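Local coordinates for D-alanyl-D-alanine carboxypeptidase (Vibrio cholerae, PDB 5TR7), which probably removes the terminal D-alanine from peptidoglycan precursor peptides, as a serine carboxypeptidase of the penicillin-binding protein 5 type, at residues A[39-50]-A[156-167]. Numbering follows the deposited sequence.
Sequences MMTSYVIGQEVK and LGQALIRDVPEE
Tyr43, on the helix that carries the SxxK motif at its start in this serine beta-lactamase/DD-peptidase fold, enters as a knob among Leu156, Ala159, Leu160 and Asp163. Segments 39-50 and 156-163, the latter the end of helix 150-163, run in the same direction, 25° apart. With CG anti to the backbone N (chi1 -178°), the Tyr43 ring reaches across so that its CE2 lies 3.6 Å from Ala159 CB and Ala159 O meets its edge; Trp124 of helix 114-127 pairs edge-to-face with Tyr43. The apolar packing continues toward the active site: Leu156 CD2 abuts Met39 CB at 3.6 Å, Leu156 CD1 meets Met40 CE, and Met39 also touches Lys201, the predicted substrate-binding residue. Gly46 lets 164-167 come close: Glu167 CG lies 3.3 Å from Gly46 CA, and Val164 CG1 rests against Gly46 C.

On the solvent side the contact is sparser: exposed Lys50 reaches across to the end of helix 150-163, its NZ donating to Asp163 O at 2.9 Å. A buried polar chain runs out to the partly exposed Asp163 carboxylate. Gln47 NE2 donates to Tyr43 OH in the Gln47 amide plane, helping to orient the hydroxyl, which donates a hydrogen bond to Asp163 OD2 at 2.6 Å. OD2 is met from its anti side by Tyr43 OH and from its syn side by Arg162 NH1, both tilted out of the carboxylate plane.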
ATOM      1  N   MET A  39       1.365  -1.375  -2.343  1.00 55.12           N
ATOM      2  CA  MET A  39       1.810   0.006  -2.549  1.00 49.60           C
ATOM      3  C   MET A  39       2.887   0.052  -3.632  1.00 53.56           C
ATOM      4  O   MET A  39       2.930   1.005  -4.460  1.00 43.49           O
ATOM      5  CB  MET A  39       2.390   0.603  -1.269  1.00 50.71           C
ATOM      6  CG  MET A  39       1.323   0.898  -0.187  1.00 54.86           C
ATOM      7  SD  MET A  39       2.001   1.843   1.137  1.00 60.90           S
ATOM      8  CE  MET A  39       3.329   0.937   1.820  1.00 64.57           C
ATOM      9  N   MET A  40       3.746  -0.970  -3.663  1.00 48.40           N
ATOM     10  CA  MET A  40       4.835  -0.941  -4.663  1.00 49.63           C
ATOM     11  C   MET A  40       4.221  -1.210  -6.033  1.00 51.75           C
ATOM     12  O   MET A  40       4.593  -0.619  -7.029  1.00 56.20           O
ATOM     13  CB  MET A  40       5.978  -1.912  -4.342  1.00 52.74           C
ATOM     14  CG  MET A  40       7.054  -1.891  -5.467  1.00 57.17           C
ATOM     15  SD  MET A  40       7.843  -0.258  -5.757  1.00 58.95           S
ATOM     16  CE  MET A  40       8.770  -0.428  -4.208  1.00 61.98           C
ATOM     17  N   THR A  41       3.243  -2.095  -6.071  1.00 54.79           N
ATOM     18  CA  THR A  41       2.572  -2.428  -7.330  1.00 54.83           C
ATOM     19  C   THR A  41       1.890  -1.197  -7.907  1.00 50.46           C
ATOM     20  O   THR A  41       2.033  -0.881  -9.107  1.00 52.72           O
ATOM     21  CB  THR A  41       1.583  -3.571  -7.097  1.00 56.40           C
ATOM     22  OG1 THR A  41       2.328  -4.761  -6.773  1.00 57.21           O
ATOM     23  CG2 THR A  41       0.728  -3.840  -8.318  1.00 51.88           C
ATOM     24  N   SER A  42       1.188  -0.471  -7.053  1.00 53.01           N
ATOM     25  CA  SER A  42       0.486   0.733  -7.514  1.00 49.15           C
ATOM     26  C   SER A  42       1.518   1.811  -7.879  1.00 58.33           C
ATOM     27  O   SER A  42       1.222   2.666  -8.711  1.00 47.78           O
ATOM     28  CB  SER A  42      -0.485   1.271  -6.499  1.00 48.79           C
ATOM     29  OG  SER A  42       0.215   2.035  -5.542  1.00 62.74           O
ATOM     30  N   TYR A  43       2.692   1.796  -7.245  1.00 60.94           N
ATOM     31  CA  TYR A  43       3.708   2.793  -7.549  1.00 53.01           C
ATOM     32  C   TYR A  43       4.166   2.571  -8.987  1.00 57.05           C
ATOM     33  O   TYR A  43       4.216   3.520  -9.788  1.00 53.04           O
ATOM     34  CB  TYR A  43       4.894   2.771  -6.549  1.00 53.20           C
ATOM     35  CG  TYR A  43       5.935   3.857  -6.841  1.00 55.11           C
ATOM     36  CD1 TYR A  43       6.939   3.630  -7.750  1.00 48.73           C
ATOM     37  CD2 TYR A  43       5.892   5.118  -6.221  1.00 49.86           C
ATOM     38  CE1 TYR A  43       7.830   4.634  -8.098  1.00 54.11           C
ATOM     39  CE2 TYR A  43       6.822   6.113  -6.536  1.00 52.38           C
ATOM     40  CZ  TYR A  43       7.782   5.879  -7.481  1.00 50.98           C
ATOM     41  OH  TYR A  43       8.675   6.851  -7.807  1.00 55.98           O
ATOM     42  N   VAL A  44       4.512   1.328  -9.327  1.00 57.63           N
ATOM     43  CA  VAL A  44       4.946   1.016 -10.694  1.00 55.08           C
ATOM     44  C   VAL A  44       3.842   1.345 -11.708  1.00 54.31           C
ATOM     45  O   VAL A  44       4.080   1.987 -12.736  1.00 53.98           O
ATOM     46  CB  VAL A  44       5.366  -0.472 -10.842  1.00 57.00           C
ATOM     47  CG1 VAL A  44       5.808  -0.772 -12.275  1.00 55.87           C
ATOM     48  CG2 VAL A  44       6.514  -0.799  -9.889  1.00 56.37           C
ATOM     49  N   ILE A  45       2.609   0.950 -11.387  1.00 55.41           N
ATOM     50  CA  ILE A  45       1.466   1.280 -12.269  1.00 54.15           C
ATOM     51  C   ILE A  45       1.363   2.818 -12.468  1.00 52.40           C
ATOM     52  O   ILE A  45       1.162   3.307 -13.553  1.00 51.47           O
ATOM     53  CB  ILE A  45       0.171   0.719 -11.696  1.00 54.29           C
ATOM     54  CG1 ILE A  45       0.200  -0.810 -11.764  1.00 52.24           C
ATOM     55  CG2 ILE A  45      -1.059   1.277 -12.403  1.00 52.64           C
ATOM     56  CD1 ILE A  45      -0.923  -1.431 -10.896  1.00 51.52           C
ATOM     57  N   GLY A  46       1.566   3.575 -11.415  1.00 51.95           N
ATOM     58  CA  GLY A  46       1.476   5.051 -11.465  1.00 50.05           C
ATOM     59  C   GLY A  46       2.545   5.613 -12.394  1.00 52.68           C
ATOM     60  O   GLY A  46       2.275   6.497 -13.227  1.00 51.37           O
ATOM     61  N   GLN A  47       3.744   5.063 -12.304  1.00 54.21           N
ATOM     62  CA  GLN A  47       4.775   5.528 -13.207  1.00 52.11           C
ATOM     63  C   GLN A  47       4.451   5.214 -14.644  1.00 51.50           C
ATOM     64  O   GLN A  47       4.645   6.077 -15.523  1.00 63.56           O
ATOM     65  CB  GLN A  47       6.119   4.977 -12.806  1.00 53.67           C
ATOM     66  CG  GLN A  47       6.687   5.607 -11.514  1.00 59.70           C
ATOM     67  CD  GLN A  47       7.211   6.996 -11.723  1.00 58.43           C
ATOM     68  OE1 GLN A  47       7.074   7.531 -12.793  1.00 61.19           O
ATOM     69  NE2 GLN A  47       7.856   7.569 -10.722  1.00 60.29           N
ATOM     70  N   GLU A  48       3.901   4.016 -14.906  1.00 55.82           N
ATOM     71  CA  GLU A  48       3.569   3.631 -16.262  1.00 54.95           C
ATOM     72  C   GLU A  48       2.484   4.507 -16.833  1.00 52.81           C
ATOM     73  O   GLU A  48       2.528   4.842 -18.016  1.00 55.85           O
ATOM     74  CB  GLU A  48       3.180   2.145 -16.382  1.00 60.51           C
ATOM     75  CG  GLU A  48       4.272   1.157 -16.016  1.00 65.16           C
ATOM     76  CD  GLU A  48       5.476   1.233 -16.941  1.00 74.90           C
ATOM     77  OE1 GLU A  48       5.321   1.324 -18.165  1.00 88.06           O
ATOM     78  OE2 GLU A  48       6.599   1.192 -16.447  1.00 77.08           O
ATOM     79  N   VAL A  49       1.489   4.851 -16.020  1.00 51.23           N
ATOM     80  CA  VAL A  49       0.396   5.761 -16.453  1.00 49.03           C
ATOM     81  C   VAL A  49       0.963   7.151 -16.727  1.00 50.44           C
ATOM     82  O   VAL A  49       0.679   7.711 -17.749  1.00 59.24           O
ATOM     83  CB  VAL A  49      -0.682   5.894 -15.360  1.00 55.70           C
ATOM     84  CG1 VAL A  49      -1.690   7.001 -15.699  1.00 49.87           C
ATOM     85  CG2 VAL A  49      -1.359   4.528 -15.106  1.00 55.87           C
ATOM     86  N   LYS A  50       1.811   7.709 -15.852  1.00 57.06           N
ATOM     87  CA  LYS A  50       2.357   9.040 -16.105  1.00 58.80           C
ATOM     88  C   LYS A  50       3.150   9.119 -17.358  1.00 61.37           C
ATOM     89  O   LYS A  50       3.085  10.113 -18.043  1.00 61.12           O
ATOM     90  CB  LYS A  50       3.359   9.496 -15.074  1.00 68.16           C
ATOM     91  CG  LYS A  50       2.815   9.902 -13.750  1.00 71.06           C
ATOM     92  CD  LYS A  50       3.890  10.816 -13.086  1.00 78.77           C
ATOM     93  CE  LYS A  50       5.255  10.132 -13.007  1.00 73.53           C
ATOM     94  NZ  LYS A  50       6.075  10.815 -12.012  1.00 71.00           N
ATOM     95  N   LEU A 156       8.258   4.359   0.794  1.00 51.52           N
ATOM     96  CA  LEU A 156       7.373   4.014  -0.295  1.00 58.74           C
ATOM     97  C   LEU A 156       6.093   4.832  -0.266  1.00 53.61           C
ATOM     98  O   LEU A 156       5.608   5.284  -1.303  1.00 46.03           O
ATOM     99  CB  LEU A 156       7.082   2.515  -0.320  1.00 54.70           C
ATOM    100  CG  LEU A 156       6.187   1.968  -1.413  1.00 51.50           C
ATOM    101  CD1 LEU A 156       6.774   2.242  -2.759  1.00 59.69           C
ATOM    102  CD2 LEU A 156       5.959   0.503  -1.270  1.00 53.83           C
ATOM    103  N   GLY A 157       5.531   4.954   0.915  1.00 57.02           N
ATOM    104  CA  GLY A 157       4.302   5.758   1.080  1.00 54.67           C
ATOM    105  C   GLY A 157       4.595   7.202   0.653  1.00 51.90           C
ATOM    106  O   GLY A 157       3.803   7.825  -0.049  1.00 51.12           O
ATOM    107  N   GLN A 158       5.726   7.743   1.126  1.00 46.37           N
ATOM    108  CA  GLN A 158       6.142   9.096   0.800  1.00 51.87           C
ATOM    109  C   GLN A 158       6.296   9.256  -0.724  1.00 57.96           C
ATOM    110  O   GLN A 158       5.852  10.257  -1.302  1.00 50.73           O
ATOM    111  CB  GLN A 158       7.492   9.417   1.488  1.00 50.73           C
ATOM    112  CG  GLN A 158       8.093  10.780   1.145  1.00 51.21           C
ATOM    113  CD  GLN A 158       9.520  10.970   1.629  1.00 55.82           C
ATOM    114  OE1 GLN A 158      10.365  10.110   1.510  1.00 57.34           O
ATOM    115  NE2 GLN A 158       9.752  12.081   2.271  1.00 55.41           N
ATOM    116  N   ALA A 159       6.938   8.279  -1.358  1.00 55.94           N
ATOM    117  CA  ALA A 159       7.145   8.317  -2.821  1.00 59.27           C
ATOM    118  C   ALA A 159       5.853   8.281  -3.602  1.00 55.83           C
ATOM    119  O   ALA A 159       5.780   8.857  -4.697  1.00 54.41           O
ATOM    120  CB  ALA A 159       8.019   7.146  -3.261  1.00 58.66           C
ATOM    121  N   LEU A 160       4.867   7.559  -3.075  1.00 49.78           N
ATOM    122  CA  LEU A 160       3.571   7.515  -3.733  1.00 56.05           C
ATOM    123  C   LEU A 160       2.957   8.907  -3.798  1.00 50.62           C
ATOM    124  O   LEU A 160       2.445   9.344  -4.825  1.00 52.07           O
ATOM    125  CB  LEU A 160       2.574   6.596  -3.016  1.00 49.59           C
ATOM    126  CG  LEU A 160       2.582   5.107  -3.261  1.00 51.05           C
ATOM    127  CD1 LEU A 160       1.762   4.383  -2.169  1.00 44.89           C
ATOM    128  CD2 LEU A 160       2.141   4.766  -4.679  1.00 55.78           C
ATOM    129  N   ILE A 161       2.945   9.582  -2.665  1.00 49.42           N
ATOM    130  CA  ILE A 161       2.396  10.949  -2.595  1.00 42.61           C
ATOM    131  C   ILE A 161       3.237  11.892  -3.398  1.00 48.23           C
ATOM    132  O   ILE A 161       2.763  12.740  -4.108  1.00 48.61           O
ATOM    133  CB  ILE A 161       2.457  11.384  -1.155  1.00 46.60           C
ATOM    134  CG1 ILE A 161       1.567  10.479  -0.303  1.00 44.94           C
ATOM    135  CG2 ILE A 161       2.151  12.866  -1.022  1.00 44.38           C
ATOM    136  CD1 ILE A 161       1.779  10.662   1.200  1.00 53.70           C
ATOM    137  N   ARG A 162       4.538  11.715  -3.333  1.00 51.06           N
ATOM    138  CA  ARG A 162       5.435  12.644  -4.033  1.00 50.77           C
ATOM    139  C   ARG A 162       5.542  12.511  -5.508  1.00 46.18           C
ATOM    140  O   ARG A 162       5.655  13.533  -6.206  1.00 49.77           O
ATOM    141  CB  ARG A 162       6.872  12.436  -3.483  1.00 50.87           C
ATOM    142  CG  ARG A 162       7.926  13.390  -3.978  1.00 53.39           C
ATOM    143  CD  ARG A 162       9.150  12.558  -4.350  1.00 64.53           C
ATOM    144  NE  ARG A 162       9.807  11.931  -3.254  1.00 61.71           N
ATOM    145  CZ  ARG A 162      10.522  10.802  -3.288  1.00 57.75           C
ATOM    146  NH1 ARG A 162      10.614   9.945  -4.297  1.00 59.82           N
ATOM    147  NH2 ARG A 162      11.084  10.430  -2.184  1.00 72.13           N
ATOM    148  N   ASP A 163       5.629  11.280  -5.985  1.00 47.08           N
ATOM    149  CA  ASP A 163       5.974  11.040  -7.439  1.00 49.40           C
ATOM    150  C   ASP A 163       4.793  10.656  -8.282  1.00 48.73           C
ATOM    151  O   ASP A 163       4.795  10.949  -9.459  1.00 46.35           O
ATOM    152  CB  ASP A 163       6.996   9.893  -7.560  1.00 49.27           C
ATOM    153  CG  ASP A 163       8.255  10.096  -6.746  1.00 43.91           C
ATOM    154  OD1 ASP A 163       8.638  11.238  -6.569  1.00 54.36           O
ATOM    155  OD2 ASP A 163       8.979   9.095  -6.440  1.00 54.22           O
ATOM    156  N   VAL A 164       3.784   9.993  -7.688  1.00 44.37           N
ATOM    157  CA  VAL A 164       2.561   9.574  -8.445  1.00 49.14           C
ATOM    158  C   VAL A 164       1.234  10.086  -7.791  1.00 49.49           C
ATOM    159  O   VAL A 164       0.376   9.290  -7.352  1.00 44.59           O
ATOM    160  CB  VAL A 164       2.570   8.082  -8.694  1.00 47.19           C
ATOM    161  CG1 VAL A 164       3.746   7.723  -9.676  1.00 49.56           C
ATOM    162  CG2 VAL A 164       2.687   7.306  -7.407  1.00 43.70           C
ATOM    163  N   PRO A 165       1.075  11.408  -7.736  1.00 48.54           N
ATOM    164  CA  PRO A 165      -0.135  12.004  -7.029  1.00 51.11           C
ATOM    165  C   PRO A 165      -1.502  11.490  -7.527  1.00 48.72           C
ATOM    166  O   PRO A 165      -2.374  11.234  -6.740  1.00 54.22           O
ATOM    167  CB  PRO A 165       0.047  13.523  -7.168  1.00 44.97           C
ATOM    168  CG  PRO A 165       1.176  13.719  -8.256  1.00 53.90           C
ATOM    169  CD  PRO A 165       1.979  12.411  -8.356  1.00 54.46           C
ATOM    170  N   GLU A 166      -1.627  11.257  -8.822  1.00 53.52           N
ATOM    171  CA  GLU A 166      -2.863  10.730  -9.436  1.00 50.77           C
ATOM    172  C   GLU A 166      -3.127   9.349  -8.974  1.00 48.24           C
ATOM    173  O   GLU A 166      -4.273   8.950  -8.874  1.00 56.47           O
ATOM    174  CB  GLU A 166      -2.874  10.837 -10.945  1.00 59.40           C
ATOM    175  CG  GLU A 166      -2.873  12.315 -11.478  1.00 79.74           C
ATOM    176  CD  GLU A 166      -4.019  13.211 -11.028  1.00 74.21           C
ATOM    177  OE1 GLU A 166      -5.147  12.716 -10.971  1.00 87.67           O
ATOM    178  OE2 GLU A 166      -3.802  14.357 -10.524  1.00 97.37           O
ATOM    179  N   GLU A 167      -2.072   8.624  -8.676  1.00 53.90           N
ATOM    180  CA  GLU A 167      -2.275   7.306  -8.129  1.00 50.91           C
ATOM    181  C   GLU A 167      -2.628   7.469  -6.674  1.00 47.84           C
ATOM    182  O   GLU A 167      -3.543   6.813  -6.207  1.00 51.88           O
ATOM    183  CB  GLU A 167      -1.020   6.439  -8.152  1.00 55.77           C
ATOM    184  CG  GLU A 167      -0.805   5.358  -9.138  1.00 61.18           C
ATOM    185  CD  GLU A 167      -1.939   4.327  -9.373  1.00 67.31           C
ATOM    186  OE1 GLU A 167      -2.014   3.061  -8.928  1.00 56.85           O
ATOM    187  OE2 GLU A 167      -2.580   4.856 -10.295  1.00 50.96           O
TER